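Local structure of Glyoxalase/bleomycin resistance protein/dioxygenase (3RRI) at residues F11-P16 and R69-T74; D25-K30 and D50-H55; L35-R38 and I43-D46; L99-E104 and E109-F114. The protein belongs to the vicinal oxygen chelate superfamily of glyoxalases, bleomycin resistance proteins and dioxygenases, and may itself act as a dioxygenase. All coordinates share one frame; numbering follows the deposited sequence.

Contact 1: residues F11-P16 and R69-T74; sequences FHLAIP and RHFGIT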
loop_
_atom_site.group_PDB
_atom_site.type_symbol
_atom_site.label_atom_id
_atom_site.label_comp_id
_atom_site.label_asym_id
_atom_site.label_seq_id
_atom_site.Cartn_x
_atom_site.Cartn_y
_atom_site.Cartn_z
ATOM N N PHE A 11 -13.196 -11.721 -4.468
ATOM C CA PHE A 11 -14.449 -12.081 -5.092
ATOM C C PHE A 11 -14.450 -13.563 -5.345
ATOM O O PHE A 11 -13.406 -14.155 -5.630
ATOM C CB PHE A 11 -14.581 -11.363 -6.463
ATOM C CG PHE A 11 -15.990 -11.376 -7.017
ATOM C CD1 PHE A 11 -16.803 -10.273 -6.874
ATOM C CD2 PHE A 11 -16.491 -12.462 -7.722
ATOM C CE1 PHE A 11 -18.087 -10.260 -7.366
ATOM C CE2 PHE A 11 -17.760 -12.473 -8.219
ATOM C CZ PHE A 11 -18.561 -11.362 -8.072
ATOM N N HIS A 12 -15.588 -14.245 -5.179
ATOM C CA HIS A 12 -15.608 -15.617 -5.565
ATOM C C HIS A 12 -16.867 -15.870 -6.430
ATOM O O HIS A 12 -17.937 -15.258 -6.244
ATOM C CB HIS A 12 -15.517 -16.533 -4.342
ATOM C CG HIS A 12 -16.801 -16.619 -3.621
ATOM N ND1 HIS A 12 -17.754 -17.562 -3.924
ATOM C CD2 HIS A 12 -17.322 -15.834 -2.650
ATOM C CE1 HIS A 12 -18.817 -17.352 -3.169
ATOM N NE2 HIS A 12 -18.584 -16.310 -2.391
ATOM N N LEU A 13 -16.654 -16.736 -7.426
ATOM C CA LEU A 13 -17.684 -17.137 -8.350
ATOM C C LEU A 13 -17.719 -18.652 -8.496
ATOM O O LEU A 13 -16.683 -19.286 -8.576
ATOM C CB LEU A 13 -17.396 -16.528 -9.747
ATOM C CG LEU A 13 -18.465 -16.812 -10.764
ATOM C CD1 LEU A 13 -19.819 -16.180 -10.477
ATOM C CD2 LEU A 13 -17.932 -16.346 -12.180
ATOM N N ALA A 14 -18.940 -19.209 -8.568
ATOM C CA ALA A 14 -19.129 -20.594 -8.900
ATOM C C ALA A 14 -19.785 -20.696 -10.300
ATOM O O ALA A 14 -20.732 -19.989 -10.598
ATOM C CB ALA A 14 -20.046 -21.254 -7.791
ATOM N N ILE A 15 -19.274 -21.626 -11.092
ATOM C CA ILE A 15 -19.783 -21.879 -12.426
ATOM C C ILE A 15 -19.800 -23.401 -12.621
ATOM O O ILE A 15 -19.027 -24.140 -11.977
ATOM C CB ILE A 15 -18.880 -21.248 -13.519
ATOM C CG1 ILE A 15 -17.419 -21.742 -13.399
ATOM C CG2 ILE A 15 -19.023 -19.714 -13.519
ATOM C CD1 ILE A 15 -16.548 -21.265 -14.632
ATOM N N PRO A 16 -20.640 -23.874 -13.559
ATOM C CA PRO A 16 -20.624 -25.281 -13.879
ATOM C C PRO A 16 -19.447 -25.719 -14.776
ATOM O O PRO A 16 -19.015 -24.960 -15.662
ATOM C CB PRO A 16 -21.941 -25.474 -14.623
ATOM C CG PRO A 16 -22.234 -24.191 -15.213
ATOM C CD PRO A 16 -21.630 -23.130 -14.332
ATOM N N ARG A 69 -25.331 -13.719 -18.678
ATOM C CA ARG A 69 -24.257 -14.267 -17.833
ATOM C C ARG A 69 -22.882 -14.313 -18.510
ATOM O O ARG A 69 -22.704 -14.912 -19.584
ATOM C CB ARG A 69 -24.588 -15.698 -17.375
ATOM C CG ARG A 69 -25.827 -15.775 -16.446
ATOM C CD ARG A 69 -25.928 -17.100 -15.817
ATOM N NE ARG A 69 -27.101 -17.241 -14.944
ATOM C CZ ARG A 69 -27.175 -16.786 -13.697
ATOM N NH1 ARG A 69 -26.163 -16.097 -13.167
ATOM N NH2 ARG A 69 -28.277 -16.971 -12.984
ATOM N N HIS A 70 -21.913 -13.714 -17.824
ATOM C CA HIS A 70 -20.500 -13.772 -18.153
ATOM C C HIS A 70 -19.708 -13.168 -17.006
ATOM O O HIS A 70 -20.304 -12.544 -16.124
ATOM C CB HIS A 70 -20.171 -13.047 -19.484
ATOM C CG HIS A 70 -20.710 -11.655 -19.610
ATOM N ND1 HIS A 70 -21.840 -11.385 -20.346
ATOM C CD2 HIS A 70 -20.227 -10.447 -19.204
ATOM C CE1 HIS A 70 -22.049 -10.078 -20.353
ATOM N NE2 HIS A 70 -21.087 -9.486 -19.671
ATOM N N PHE A 71 -18.399 -13.382 -16.981
ATOM C CA PHE A 71 -17.566 -12.867 -15.899
ATOM C C PHE A 71 -16.168 -12.621 -16.400
ATOM O O PHE A 71 -15.782 -13.159 -17.458
ATOM C CB PHE A 71 -17.508 -13.873 -14.730
ATOM C CG PHE A 71 -16.816 -15.163 -15.063
ATOM C CD1 PHE A 71 -15.469 -15.376 -14.729
ATOM C CD2 PHE A 71 -17.524 -16.189 -15.679
ATOM C CE1 PHE A 71 -14.827 -16.597 -15.022
ATOM C CE2 PHE A 71 -16.909 -17.402 -15.991
ATOM C CZ PHE A 71 -15.538 -17.601 -15.667
ATOM N N GLY A 72 -15.382 -11.917 -15.624
ATOM C CA GLY A 72 -13.989 -11.769 -15.922
ATOM C C GLY A 72 -13.366 -10.678 -15.131
ATOM O O GLY A 72 -13.828 -10.359 -14.015
ATOM N N ILE A 73 -12.302 -10.111 -15.671
ATOM C CA ILE A 73 -11.507 -9.082 -15.018
ATOM C C ILE A 73 -11.487 -7.830 -15.861
ATOM O O ILE A 73 -11.351 -7.922 -17.094
ATOM C CB ILE A 73 -10.061 -9.537 -14.744
ATOM C CG1 ILE A 73 -10.036 -10.895 -14.027
ATOM C CG2 ILE A 73 -9.293 -8.448 -14.015
ATOM C CD1 ILE A 73 -10.680 -10.915 -12.567
ATOM N N THR A 74 -11.582 -6.678 -15.223
ATOM C CA THR A 74 -11.349 -5.376 -15.858
ATOM C C THR A 74 -10.015 -4.868 -15.365
ATOM O O THR A 74 -9.768 -4.747 -14.173
ATOM C CB THR A 74 -12.470 -4.406 -15.554
ATOM O OG1 THR A 74 -13.699 -4.983 -15.977
ATOM C CG2 THR A 74 -12.253 -3.001 -16.171
#
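One face of the Phe71 ring is occupied by a methyl group of Leu13, whose CD2 stands 3.6 Å from the ring centroid and 25° off the ring normal. That is CH-pi geometry, but displaced toward the substituted end of the ring: the shortest approach is Leu13 CD2 to Phe71 CG, 3.3 Å. At the far end Ile15 arrives obliquely, its CD1 3.9 Å from Phe71 CZ and its CG2 4.0 Å from Phe71 CE2. Leu13 and Ile15 are two apart in an extended strand and therefore point to the same side, so a branched side chain falls on each end of a single flat ring. In Leu13 the CG lies anti to the backbone N (chi1 -176°), which extends the branch toward the aromatic face.

The backbones stay well apart, with Leu13 CA and Phe71 CA 8.7 Å from each other, and the large side chains fill the gap between two sheets of the chain. Strands 11-16 and 70-74 belong to different sheets, and each also joins an antiparallel strand of the second subunit, which carries the sheets across the interface. Tyr27 of helix 20-30 packs against both Ile15 and Phe71. Because the two segments meet through carbon alone, they are probably held by burial of apolar surface and by the tightly packed CH-pi contact of Leu13 with Phe71.

Contact 2: residues D25-K30 and D50-H55; sequences DFYVTK and DQLVCH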
loop_
_atom_site.group_PDB
_atom_site.type_symbol
_atom_site.label_atom_id
_atom_site.label_comp_id
_atom_site.label_asym_id
_atom_site.label_seq_id
_atom_site.Cartn_x
_atom_site.Cartn_y
_atom_site.Cartn_z
ATOM N N ASP A 25 -7.585 -28.151 -17.612
ATOM C CA ASP A 25 -6.840 -27.933 -18.867
ATOM C C ASP A 25 -7.076 -26.510 -19.377
ATOM O O ASP A 25 -6.142 -25.829 -19.818
ATOM C CB ASP A 25 -7.282 -28.945 -19.942
ATOM C CG ASP A 25 -6.916 -30.407 -19.600
ATOM O OD1 ASP A 25 -6.120 -30.672 -18.660
ATOM O OD2 ASP A 25 -7.443 -31.308 -20.306
ATOM N N PHE A 26 -8.315 -26.035 -19.278
ATOM C CA PHE A 26 -8.668 -24.724 -19.766
ATOM C C PHE A 26 -8.101 -23.639 -18.844
ATOM O O PHE A 26 -7.384 -22.731 -19.277
ATOM C CB PHE A 26 -10.176 -24.574 -19.888
ATOM C CG PHE A 26 -10.602 -23.250 -20.420
ATOM C CD1 PHE A 26 -10.683 -23.044 -21.808
ATOM C CD2 PHE A 26 -10.895 -22.172 -19.563
ATOM C CE1 PHE A 26 -11.043 -21.818 -22.297
ATOM C CE2 PHE A 26 -11.267 -20.957 -20.045
ATOM C CZ PHE A 26 -11.328 -20.763 -21.435
ATOM N N TYR A 27 -8.468 -23.687 -17.566
ATOM C CA TYR A 27 -8.174 -22.584 -16.675
ATOM C C TYR A 27 -6.722 -22.519 -16.213
ATOM O O TYR A 27 -6.199 -21.449 -16.034
ATOM C CB TYR A 27 -9.093 -22.614 -15.431
ATOM C CG TYR A 27 -10.476 -22.140 -15.784
ATOM C CD1 TYR A 27 -10.733 -20.793 -15.967
ATOM C CD2 TYR A 27 -11.540 -23.045 -16.003
ATOM C CE1 TYR A 27 -11.975 -20.336 -16.351
ATOM C CE2 TYR A 27 -12.800 -22.591 -16.418
ATOM C CZ TYR A 27 -13.026 -21.231 -16.583
ATOM O OH TYR A 27 -14.248 -20.763 -16.959
ATOM N N VAL A 28 -6.115 -23.666 -15.962
ATOM C CA VAL A 28 -4.759 -23.724 -15.449
ATOM C C VAL A 28 -3.792 -23.819 -16.630
ATOM O O VAL A 28 -3.030 -22.890 -16.882
ATOM C CB VAL A 28 -4.556 -24.888 -14.479
ATOM C CG1 VAL A 28 -3.129 -24.969 -14.028
ATOM C CG2 VAL A 28 -5.513 -24.769 -13.248
ATOM N N THR A 29 -3.846 -24.905 -17.377
ATOM C CA THR A 29 -2.826 -25.126 -18.395
ATOM C C THR A 29 -2.838 -24.040 -19.464
ATOM O O THR A 29 -1.773 -23.508 -19.801
ATOM C CB THR A 29 -2.974 -26.488 -19.079
ATOM O OG1 THR A 29 -2.967 -27.530 -18.089
ATOM C CG2 THR A 29 -1.794 -26.743 -20.053
ATOM N N LYS A 30 -4.002 -23.709 -20.003
ATOM C CA LYS A 30 -4.032 -22.692 -21.062
ATOM C C LYS A 30 -4.151 -21.287 -20.514
ATOM O O LYS A 30 -3.346 -20.430 -20.855
ATOM C CB LYS A 30 -5.148 -22.947 -22.063
ATOM C CG LYS A 30 -4.954 -24.209 -22.902
ATOM C CD LYS A 30 -6.252 -24.898 -23.209
ATOM C CE LYS A 30 -7.253 -23.984 -23.862
ATOM N NZ LYS A 30 -8.391 -24.784 -24.436
ATOM N N ASP A 50 -8.670 -13.470 -7.677
ATOM C CA ASP A 50 -10.015 -13.781 -7.114
ATOM C C ASP A 50 -10.175 -15.311 -7.137
ATOM O O ASP A 50 -9.275 -16.040 -7.578
ATOM C CB ASP A 50 -11.085 -13.029 -7.869
ATOM C CG ASP A 50 -11.023 -11.554 -7.585
ATOM O OD1 ASP A 50 -11.157 -11.148 -6.430
ATOM O OD2 ASP A 50 -10.819 -10.739 -8.494
ATOM N N GLN A 51 -11.267 -15.845 -6.558
ATOM C CA GLN A 51 -11.470 -17.275 -6.542
ATOM C C GLN A 51 -12.546 -17.690 -7.550
ATOM O O GLN A 51 -13.665 -17.169 -7.519
ATOM C CB GLN A 51 -11.899 -17.758 -5.129
ATOM C CG GLN A 51 -12.001 -19.269 -5.081
ATOM C CD GLN A 51 -12.790 -19.801 -3.880
ATOM O OE1 GLN A 51 -13.855 -19.299 -3.530
ATOM N NE2 GLN A 51 -12.276 -20.861 -3.301
ATOM N N LEU A 52 -12.202 -18.627 -8.443
ATOM C CA LEU A 52 -13.193 -19.250 -9.322
ATOM C C LEU A 52 -13.324 -20.712 -8.900
ATOM O O LEU A 52 -12.332 -21.382 -8.670
ATOM C CB LEU A 52 -12.735 -19.148 -10.795
ATOM C CG LEU A 52 -13.728 -19.676 -11.810
ATOM C CD1 LEU A 52 -15.046 -18.868 -11.889
ATOM C CD2 LEU A 52 -13.010 -19.709 -13.211
ATOM N N VAL A 53 -14.554 -21.205 -8.791
ATOM C CA VAL A 53 -14.797 -22.587 -8.436
ATOM C C VAL A 53 -15.643 -23.179 -9.555
ATOM O O VAL A 53 -16.734 -22.678 -9.868
ATOM C CB VAL A 53 -15.543 -22.751 -7.095
ATOM C CG1 VAL A 53 -15.775 -24.212 -6.835
ATOM C CG2 VAL A 53 -14.803 -22.080 -5.874
ATOM N N CYS A 54 -15.100 -24.246 -10.144
ATOM C CA CYS A 54 -15.770 -24.996 -11.180
ATOM C C CYS A 54 -16.404 -26.215 -10.526
ATOM O O CYS A 54 -15.702 -27.107 -9.989
ATOM C CB CYS A 54 -14.762 -25.451 -12.206
ATOM S SG CYS A 54 -13.980 -24.139 -13.199
ATOM N N HIS A 55 -17.724 -26.220 -10.550
ATOM C CA HIS A 55 -18.522 -27.296 -9.959
ATOM C C HIS A 55 -18.934 -28.349 -11.001
ATOM O O HIS A 55 -19.537 -27.996 -12.036
ATOM C CB HIS A 55 -19.780 -26.713 -9.340
ATOM C CG HIS A 55 -19.520 -25.903 -8.127
ATOM N ND1 HIS A 55 -19.382 -26.463 -6.875
ATOM C CD2 HIS A 55 -19.347 -24.571 -7.979
ATOM C CE1 HIS A 55 -19.128 -25.498 -6.008
ATOM N NE2 HIS A 55 -19.117 -24.341 -6.650
#
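Tyr27 meets strand 50-55 with its ring, which Leu52 and Cys54 approach in different ways. Its CG is anti to the carbonyl carbon (chi1 -76°), a conformation that sends the ring from helix 20-30 toward the sheet. Leu52, its CG turned directly away from its own amide nitrogen (chi1 -176°), reaches back and places CD2 over one ring face, 3.4 Å from Tyr27 CE1 and 3.8 Å from the ring centroid, a CH-pi contact. The opposite face is covered from within the helix by Phe26, whose CD2 sits over the ring centre, so the tyrosine is clamped between an aromatic edge and a methyl group. Cys54 comes to the other side of the ring outline: its SG is 3.8 Å from Tyr27 CE2 and lies 43° off the ring normal, an oblique sulfur-aromatic contact in which the polarisable sulfur suits a place beside a pi system. The tyrosine hydroxyl is hydrogen-bonded to Asp117, which ties down the polar end of an otherwise apolar group.

The helix ends in a wide pi-type turn, with Lys30 N bonded to Asp25 O at 3.0 Å. It rests on the sheet of strands 10-17, 50-56 and 42-47, where Tyr27 also touches Leu45.

Contact 3: residues L35-R38 and I43-D46; sequences LARR and ITLD. With ACT (acetate ion), chain C.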
loop_
_atom_site.group_PDB
_atom_site.type_symbol
_atom_site.label_atom_id
_atom_site.label_comp_id
_atom_site.label_asym_id
_atom_site.label_seq_id
_atom_site.Cartn_x
_atom_site.Cartn_y
_atom_site.Cartn_z
ATOM N N LEU A 35 -3.945 -23.574 -9.705
ATOM C CA LEU A 35 -4.854 -24.556 -9.109
ATOM C C LEU A 35 -4.640 -24.478 -7.608
ATOM O O LEU A 35 -3.520 -24.546 -7.169
ATOM C CB LEU A 35 -4.554 -25.972 -9.553
ATOM C CG LEU A 35 -5.379 -27.100 -8.926
ATOM C CD1 LEU A 35 -6.854 -27.006 -9.264
ATOM C CD2 LEU A 35 -4.799 -28.487 -9.312
ATOM N N ALA A 36 -5.738 -24.327 -6.863
ATOM C CA ALA A 36 -5.694 -24.298 -5.381
ATOM C C ALA A 36 -6.120 -25.646 -4.839
ATOM O O ALA A 36 -5.280 -26.458 -4.534
ATOM C CB ALA A 36 -6.564 -23.213 -4.838
ATOM N N ARG A 37 -7.418 -25.912 -4.797
ATOM C CA ARG A 37 -7.931 -27.134 -4.167
ATOM C C ARG A 37 -8.779 -28.002 -5.101
ATOM O O ARG A 37 -9.466 -27.504 -5.988
ATOM C CB ARG A 37 -8.686 -26.768 -2.879
ATOM C CG ARG A 37 -7.785 -26.248 -1.822
ATOM C CD ARG A 37 -8.567 -25.763 -0.593
ATOM N NE ARG A 37 -9.246 -24.469 -0.780
ATOM C CZ ARG A 37 -10.551 -24.252 -0.633
ATOM N NH1 ARG A 37 -11.402 -25.245 -0.334
ATOM N NH2 ARG A 37 -11.030 -23.033 -0.742
ATOM N N ARG A 38 -8.696 -29.321 -4.918
ATOM C CA ARG A 38 -9.487 -30.265 -5.716
ATOM C C ARG A 38 -10.292 -31.205 -4.853
ATOM O O ARG A 38 -9.794 -31.703 -3.849
ATOM C CB ARG A 38 -8.596 -31.148 -6.571
ATOM C CG ARG A 38 -7.947 -30.487 -7.753
ATOM C CD ARG A 38 -7.418 -31.564 -8.736
ATOM N NE ARG A 38 -8.482 -32.134 -9.576
ATOM C CZ ARG A 38 -8.436 -32.282 -10.909
ATOM N NH1 ARG A 38 -7.367 -31.921 -11.627
ATOM N NH2 ARG A 38 -9.476 -32.806 -11.535
ATOM N N ILE A 43 -13.253 -28.065 -8.513
ATOM C CA ILE A 43 -11.877 -27.554 -8.380
ATOM C C ILE A 43 -11.937 -26.063 -8.111
ATOM O O ILE A 43 -12.836 -25.366 -8.593
ATOM C CB ILE A 43 -10.973 -27.826 -9.613
ATOM C CG1 ILE A 43 -11.495 -27.097 -10.858
ATOM C CG2 ILE A 43 -10.837 -29.328 -9.863
ATOM C CD1 ILE A 43 -10.499 -27.143 -12.005
ATOM N N THR A 44 -10.988 -25.587 -7.304
ATOM C CA THR A 44 -10.895 -24.174 -6.960
ATOM C C THR A 44 -9.623 -23.556 -7.497
ATOM O O THR A 44 -8.569 -24.194 -7.547
ATOM C CB THR A 44 -10.979 -23.941 -5.430
ATOM O OG1 THR A 44 -9.733 -24.262 -4.795
ATOM C CG2 THR A 44 -12.127 -24.773 -4.870
ATOM N N LEU A 45 -9.745 -22.304 -7.926
ATOM C CA LEU A 45 -8.710 -21.681 -8.738
ATOM C C LEU A 45 -8.441 -20.285 -8.239
ATOM O O LEU A 45 -9.358 -19.578 -7.831
ATOM C CB LEU A 45 -9.186 -21.592 -10.162
ATOM C CG LEU A 45 -9.520 -22.881 -10.876
ATOM C CD1 LEU A 45 -10.328 -22.551 -12.153
ATOM C CD2 LEU A 45 -8.280 -23.643 -11.210
ATOM N N ASP A 46 -7.181 -19.877 -8.307
ATOM C CA ASP A 46 -6.788 -18.500 -8.118
ATOM C C ASP A 46 -6.879 -17.935 -9.547
ATOM O O ASP A 46 -6.027 -18.210 -10.423
ATOM C CB ASP A 46 -5.388 -18.409 -7.499
ATOM C CG ASP A 46 -4.768 -17.040 -7.574
ATOM O OD1 ASP A 46 -5.315 -16.139 -8.249
ATOM O OD2 ASP A 46 -3.692 -16.853 -6.922
HETATM C C ACT C . -14.499 -23.916 -1.185
HETATM O O ACT C . -15.118 -22.980 -1.733
HETATM O OXT ACT C . -13.822 -23.630 -0.157
HETATM C CH3 ACT C . -14.557 -25.304 -1.767
#
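Thr44 O is gripped by two consecutive amides: Ala36 N at 2.9 Å, and Arg37 N weakly at 3.4 Å. The Arg37 amide turns mainly to the hydroxyl, with Arg37 N to Thr44 OG1 2.8 Å, while Thr44 N returns a bond to Arg37 O, also 2.8 Å. Two residues thus face one, a classic beta bulge in the hairpin of strands 34-39 and 42-47. Thr44 chi1 of 77° swings OG1 toward the bulge; the same oxygen is hydrogen-bonded to the C-terminal Tyr135 of the second subunit.

Beyond the bulge, Ile43 CG2 lies over a face of the Arg38 guanidinium, 3.7 Å from Arg38 NE, and that arginine forms a salt bridge with Asp21. Arg37, bent at chi3, points both NH1 and NH2 at OXT of an acetate, probably from the crystallisation liquor, each 2.9 Å away and near the guanidinium plane. Its NH1 is also hydrogen-bonded to Tyr39 OH, and its NE pairs with the Tyr135 carboxylate of the second subunit. One arginine thus gathers two carboxylates, and its positive charge is probably stabilised by them.

Contact 4: residues L99-E104 and E109-F114; sequences LSRRFE and EHETFF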
loop_
_atom_site.group_PDB
_atom_site.type_symbol
_atom_site.label_atom_id
_atom_site.label_comp_id
_atom_site.label_asym_id
_atom_site.label_seq_id
_atom_site.Cartn_x
_atom_site.Cartn_y
_atom_site.Cartn_z
ATOM N N LEU A 99 -11.338 -9.285 -30.138
ATOM C CA LEU A 99 -11.088 -7.936 -29.678
ATOM C C LEU A 99 -12.009 -6.948 -30.366
ATOM O O LEU A 99 -12.095 -6.910 -31.619
ATOM C CB LEU A 99 -9.621 -7.541 -29.932
ATOM C CG LEU A 99 -9.008 -6.354 -29.216
ATOM C CD1 LEU A 99 -9.105 -6.516 -27.687
ATOM C CD2 LEU A 99 -7.547 -6.235 -29.642
ATOM N N SER A 100 -12.682 -6.141 -29.541
ATOM C CA SER A 100 -13.694 -5.195 -29.979
ATOM C C SER A 100 -13.819 -4.019 -29.008
ATOM O O SER A 100 -13.163 -4.000 -27.973
ATOM C CB SER A 100 -15.036 -5.921 -30.103
ATOM O OG SER A 100 -16.000 -5.134 -30.773
ATOM N N ARG A 101 -14.661 -3.057 -29.365
ATOM C CA ARG A 101 -14.985 -1.887 -28.533
ATOM C C ARG A 101 -16.467 -1.890 -28.203
ATOM O O ARG A 101 -17.294 -2.251 -29.029
ATOM C CB ARG A 101 -14.691 -0.606 -29.280
ATOM C CG ARG A 101 -13.288 -0.497 -29.722
ATOM C CD ARG A 101 -12.363 -0.177 -28.579
ATOM N NE ARG A 101 -11.013 -0.011 -29.109
ATOM C CZ ARG A 101 -10.481 1.138 -29.519
ATOM N NH1 ARG A 101 -11.158 2.280 -29.427
ATOM N NH2 ARG A 101 -9.242 1.142 -30.012
ATOM N N ARG A 102 -16.793 -1.502 -26.987
ATOM C CA ARG A 102 -18.159 -1.388 -26.554
ATOM C C ARG A 102 -18.302 0.054 -26.023
ATOM O O ARG A 102 -17.334 0.629 -25.505
ATOM C CB ARG A 102 -18.442 -2.508 -25.531
ATOM C CG ARG A 102 -19.468 -2.219 -24.446
ATOM C CD ARG A 102 -20.807 -2.873 -24.649
ATOM N NE ARG A 102 -21.466 -2.481 -25.894
ATOM C CZ ARG A 102 -22.780 -2.543 -26.103
ATOM N NH1 ARG A 102 -23.616 -2.960 -25.145
ATOM N NH2 ARG A 102 -23.266 -2.167 -27.278
ATOM N N PHE A 103 -19.485 0.642 -26.241
ATOM C CA PHE A 103 -19.735 2.081 -26.070
ATOM C C PHE A 103 -18.724 2.984 -26.772
ATOM O O PHE A 103 -18.247 3.959 -26.212
ATOM C CB PHE A 103 -19.815 2.411 -24.592
ATOM C CG PHE A 103 -20.819 1.584 -23.851
ATOM C CD1 PHE A 103 -22.088 1.350 -24.381
ATOM C CD2 PHE A 103 -20.511 1.048 -22.613
ATOM C CE1 PHE A 103 -23.024 0.592 -23.682
ATOM C CE2 PHE A 103 -21.437 0.298 -21.910
ATOM C CZ PHE A 103 -22.702 0.068 -22.447
ATOM N N GLU A 104 -18.416 2.670 -28.024
ATOM C CA GLU A 104 -17.435 3.435 -28.806
ATOM C C GLU A 104 -17.669 4.967 -28.818
ATOM O O GLU A 104 -18.812 5.420 -28.991
ATOM C CB GLU A 104 -17.432 2.906 -30.241
ATOM C CG GLU A 104 -16.411 3.589 -31.164
ATOM C CD GLU A 104 -15.120 2.805 -31.344
ATOM O OE1 GLU A 104 -14.044 3.382 -31.056
ATOM O OE2 GLU A 104 -15.183 1.632 -31.804
ATOM N N GLU A 109 -16.359 4.090 -22.977
ATOM C CA GLU A 109 -15.786 3.184 -23.936
ATOM C C GLU A 109 -14.778 2.232 -23.315
ATOM O O GLU A 109 -13.909 2.644 -22.534
ATOM C CB GLU A 109 -15.035 3.966 -25.034
ATOM C CG GLU A 109 -14.452 3.027 -26.101
ATOM C CD GLU A 109 -14.082 3.704 -27.409
ATOM O OE1 GLU A 109 -14.118 4.947 -27.491
ATOM O OE2 GLU A 109 -13.762 2.952 -28.360
ATOM N N HIS A 110 -14.856 0.961 -23.705
ATOM C CA HIS A 110 -13.850 -0.000 -23.273
ATOM C C HIS A 110 -13.509 -1.023 -24.367
ATOM O O HIS A 110 -14.383 -1.344 -25.182
ATOM C CB HIS A 110 -14.334 -0.725 -22.008
ATOM C CG HIS A 110 -15.746 -1.238 -22.076
ATOM N ND1 HIS A 110 -16.853 -0.433 -21.882
ATOM C CD2 HIS A 110 -16.224 -2.498 -22.222
ATOM C CE1 HIS A 110 -17.949 -1.171 -21.935
ATOM N NE2 HIS A 110 -17.592 -2.433 -22.117
ATOM N N GLU A 111 -12.249 -1.494 -24.393
ATOM C CA GLU A 111 -11.866 -2.636 -25.212
ATOM C C GLU A 111 -12.324 -3.880 -24.510
ATOM O O GLU A 111 -12.281 -3.943 -23.274
ATOM C CB GLU A 111 -10.359 -2.688 -25.439
ATOM C CG GLU A 111 -9.750 -1.475 -26.164
ATOM C CD GLU A 111 -8.506 -1.785 -27.015
ATOM O OE1 GLU A 111 -7.913 -0.828 -27.541
ATOM O OE2 GLU A 111 -8.116 -2.950 -27.183
ATOM N N THR A 112 -12.716 -4.897 -25.278
ATOM C CA THR A 112 -13.274 -6.115 -24.717
ATOM C C THR A 112 -12.912 -7.307 -25.610
ATOM O O THR A 112 -12.799 -7.153 -26.838
ATOM C CB THR A 112 -14.804 -5.992 -24.654
ATOM O OG1 THR A 112 -15.378 -7.183 -24.140
ATOM C CG2 THR A 112 -15.351 -5.792 -26.048
ATOM N N PHE A 113 -12.689 -8.475 -25.025
ATOM C CA PHE A 113 -12.748 -9.735 -25.767
ATOM C C PHE A 113 -13.389 -10.786 -24.874
ATOM O O PHE A 113 -13.354 -10.642 -23.648
ATOM C CB PHE A 113 -11.387 -10.200 -26.297
ATOM C CG PHE A 113 -10.339 -10.423 -25.238
ATOM C CD1 PHE A 113 -10.113 -11.683 -24.701
ATOM C CD2 PHE A 113 -9.528 -9.380 -24.809
ATOM C CE1 PHE A 113 -9.103 -11.887 -23.792
ATOM C CE2 PHE A 113 -8.546 -9.596 -23.857
ATOM C CZ PHE A 113 -8.347 -10.848 -23.361
ATOM N N PHE A 114 -14.044 -11.763 -25.483
ATOM C CA PHE A 114 -14.681 -12.856 -24.754
ATOM C C PHE A 114 -14.024 -14.177 -25.110
ATOM O O PHE A 114 -13.908 -14.514 -26.301
ATOM C CB PHE A 114 -16.139 -12.994 -25.142
ATOM C CG PHE A 114 -17.062 -11.956 -24.579
ATOM C CD1 PHE A 114 -17.977 -12.311 -23.595
ATOM C CD2 PHE A 114 -17.078 -10.670 -25.051
ATOM C CE1 PHE A 114 -18.881 -11.380 -23.085
ATOM C CE2 PHE A 114 -17.958 -9.722 -24.521
ATOM C CZ PHE A 114 -18.872 -10.090 -23.540
#
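Leu99 opens the hairpin by laying CD1 against Phe113 CD2, 4.1 Å away, an apolar start where the chain turns a corner. Ser100 and Thr112 form a hydrogen-bonded antiparallel pair, closed by Ser100 N to Thr112 O and Thr112 N to Ser100 O, both 2.9 Å; the Thr112 hydroxyl is bonded to Glu124. Arg101 lies on the other face between two acids. Bent at chi2 (-75°), it sends NH1 to Glu109 OE2 at 2.9 Å, in the guanidinium plane but from above the carboxylate. Its NH2 reaches Glu111 OE1 at 3.4 Å, with the guanidinium and carboxylate planes only 14° apart. Arg102 and His110 form the next hydrogen-bonded pair, Arg102 N to His110 O being 3.0 Å, and Arg102 CB lies over a face of the imidazole, whose ND1 is hydrogen-bonded to Glu108 O. Phe103 then presents CD2 to the edge of that ring, 3.5 Å from His110 CE1. Glu104 completes the network, its OE1 2.7 Å from Glu109 OE2, a spacing consistent with one acid holding a proton; Glu109 OE1 is bonded to Gly105 N.

Strand 110-116 is also hydrogen-bonded to strand 122-128 and, farther along, to strand 95-98. Helix 78-90 packs on the Leu99 end, where Phe81 and Tyr85 meet the Phe113 ring edge-to-face. Near the hairpin turn, Phe103 packs against Tyr39 and Arg37 of the second subunit.

Overall arrangement
Contacts 1, 2 and 3 form a nested series along the chain. Contact 1 spans both sheets, through strand 10-17 in the sheet of contacts 2 and 3 and strand 70-74 in that of contact 4. Centres of contacts 2 and 3 lie about 7 Å apart, joined by a probable hydrogen bond from Leu45 N to Leu52 O, 2.8 Å; those of contacts 1 and 2 are about 11 Å apart. Contact 4 lies about 18 Å from contact 1 between centres, touching it where His70 meets Phe114, and about 30 Å from contact 3. An acetate binds Arg37 and Tyr128 of the second subunit, and His110 lies about 3 Å from an acetate. Though probably crystallisation additives, such ions often mark pockets, so these contacts may line one at the interface.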